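Local coordinates for protein transketolase (Campylobacter jejuni, PDB 3L84) that belongs to the transketolase family of thiamine diphosphate-binding enzymes and assembles from two copies of the chain, at residues A[363-368]-A[411-416]. Residues are numbered along the deposited sequence; the frame is centred on the assembly and turned at random.
Sequences ADLGPS and SATFFI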
loop_
_atom_site.group_PDB
_atom_site.type_symbol
_atom_site.label_atom_id
_atom_site.label_comp_id
_atom_site.label_asym_id
_atom_site.label_seq_id
_atom_site.Cartn_x
_atom_site.Cartn_y
_atom_site.Cartn_z
ATOM N N ALA A 363 13.819 1.855 -4.957
ATOM C CA ALA A 363 13.064 0.821 -5.648
ATOM C C ALA A 363 13.120 1.038 -7.154
ATOM O O ALA A 363 12.171 1.505 -7.790
ATOM C CB ALA A 363 11.592 0.769 -5.124
ATOM N N ASP A 364 14.291 0.788 -7.720
ATOM C CA ASP A 364 14.598 0.942 -9.131
ATOM C C ASP A 364 14.431 2.357 -9.648
ATOM O O ASP A 364 14.027 2.541 -10.792
ATOM C CB ASP A 364 13.789 0.012 -10.038
ATOM C CG ASP A 364 14.392 -0.126 -11.454
ATOM O OD1 ASP A 364 15.620 -0.314 -11.549
ATOM O OD2 ASP A 364 13.634 -0.033 -12.452
ATOM N N LEU A 365 14.635 3.366 -8.831
ATOM C CA LEU A 365 14.522 4.764 -9.295
ATOM C C LEU A 365 15.738 5.585 -8.895
ATOM O O LEU A 365 15.653 6.816 -8.878
ATOM C CB LEU A 365 13.245 5.409 -8.772
ATOM C CG LEU A 365 11.955 4.912 -9.358
ATOM C CD1 LEU A 365 10.757 5.519 -8.603
ATOM C CD2 LEU A 365 11.876 5.262 -10.845
ATOM N N GLY A 366 16.872 4.952 -8.618
ATOM C CA GLY A 366 18.053 5.698 -8.188
ATOM C C GLY A 366 18.376 6.942 -9.018
ATOM O O GLY A 366 18.649 8.005 -8.446
ATOM N N PRO A 367 18.391 6.826 -10.351
ATOM C CA PRO A 367 18.779 7.977 -11.152
ATOM C C PRO A 367 17.815 9.143 -11.013
ATOM O O PRO A 367 18.223 10.289 -11.162
ATOM C CB PRO A 367 18.747 7.410 -12.596
ATOM C CG PRO A 367 19.046 5.968 -12.414
ATOM C CD PRO A 367 18.303 5.594 -11.172
ATOM N N SER A 368 16.539 8.861 -10.798
ATOM C CA SER A 368 15.502 9.898 -10.631
ATOM C C SER A 368 15.400 10.395 -9.200
ATOM O O SER A 368 15.129 11.570 -8.994
ATOM C CB SER A 368 14.144 9.360 -11.043
ATOM O OG SER A 368 14.125 8.997 -12.406
ATOM N N SER A 411 15.132 4.363 2.589
ATOM C CA SER A 411 14.288 3.803 1.523
ATOM C C SER A 411 13.857 4.922 0.615
ATOM O O SER A 411 13.392 5.948 1.119
ATOM C CB SER A 411 13.012 3.172 2.111
ATOM O OG SER A 411 13.327 2.112 3.010
ATOM N N ALA A 412 13.956 4.761 -0.705
ATOM C CA ALA A 412 13.633 5.822 -1.648
ATOM C C ALA A 412 12.709 5.367 -2.739
ATOM O O ALA A 412 12.872 4.283 -3.310
ATOM C CB ALA A 412 14.922 6.440 -2.240
ATOM N N THR A 413 11.767 6.240 -3.088
ATOM C CA THR A 413 10.926 6.083 -4.270
ATOM C C THR A 413 10.272 7.428 -4.585
ATOM O O THR A 413 10.517 8.443 -3.892
ATOM C CB THR A 413 9.864 4.953 -4.077
ATOM O OG1 THR A 413 9.132 4.765 -5.297
ATOM C CG2 THR A 413 8.884 5.237 -2.922
ATOM N N PHE A 414 9.479 7.472 -5.629
ATOM C CA PHE A 414 8.661 8.655 -5.865
ATOM C C PHE A 414 7.613 8.767 -4.780
ATOM O O PHE A 414 7.059 7.756 -4.283
ATOM C CB PHE A 414 7.892 8.537 -7.192
ATOM C CG PHE A 414 8.734 8.593 -8.461
ATOM C CD1 PHE A 414 9.904 9.311 -8.540
ATOM C CD2 PHE A 414 8.293 7.928 -9.616
ATOM C CE1 PHE A 414 10.642 9.362 -9.721
ATOM C CE2 PHE A 414 9.042 8.003 -10.792
ATOM C CZ PHE A 414 10.185 8.725 -10.837
ATOM N N PHE A 415 7.239 9.997 -4.437
ATOM C CA PHE A 415 6.249 10.206 -3.383
ATOM C C PHE A 415 4.922 9.529 -3.720
ATOM O O PHE A 415 4.244 9.027 -2.823
ATOM C CB PHE A 415 6.072 11.720 -3.162
ATOM C CG PHE A 415 5.323 12.129 -1.905
ATOM C CD1 PHE A 415 5.376 11.381 -0.734
ATOM C CD2 PHE A 415 4.628 13.331 -1.891
ATOM C CE1 PHE A 415 4.739 11.833 0.423
ATOM C CE2 PHE A 415 4.013 13.778 -0.737
ATOM C CZ PHE A 415 4.060 13.026 0.382
ATOM N N ILE A 416 4.514 9.465 -4.990
ATOM C CA ILE A 416 3.255 8.805 -5.271
ATOM C C ILE A 416 3.304 7.320 -4.882
ATOM O O ILE A 416 2.295 6.742 -4.439
ATOM C CB ILE A 416 2.880 8.967 -6.758
ATOM C CG1 ILE A 416 1.491 8.409 -7.039
ATOM C CG2 ILE A 416 3.897 8.341 -7.687
ATOM C CD1 ILE A 416 0.377 9.016 -6.154
HETATM O O HOH W 1 9.746 2.789 -7.121
#
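A363, just past the end of strand 358-362, bonds to A412 of strand 408-414 in the parallel sheet of the pyrimidine-binding domain, an alpha/beta fold of the thiamine diphosphate-binding class. A363 N donates to A412 O at 3.1 Å, continuing the pairing of these neighbouring strands by one residue; beyond this bond the two backbones part. A small alanine suits each position: the A363 methyl packs against E391 and M394 of helix 391-404, that of A412 against I438 and T371.

Where the backbones diverge, a water fills in for direct pairing. It donates to A363 O at 2.8 Å and accepts from T413 OG1 at 2.8 Å. The threonine hydroxyl lies anti to its own backbone N (chi1 -176°), which brings OG1 round to this water. D364 turns from the strand, and its carboxylate hydrogen-bonds to the second subunit, OD1 with S185 OG and E187 N, OD2 with I186 N, tying this turn to the dimer interface.

The apolar part of the contact lies further along, where L365, the N-cap residue of helix 366-369, crosses F414 at about a right angle. A branched leucine suits this place because its two methyls reach different parts of the ring; L365 CD2 lies 3.9 Å from F414 CZ. S368 adds its CB obliquely. In the CH-pi contact, L365 CD1 sits 3.5 Å from the F414 ring centroid, only 10° off the normal.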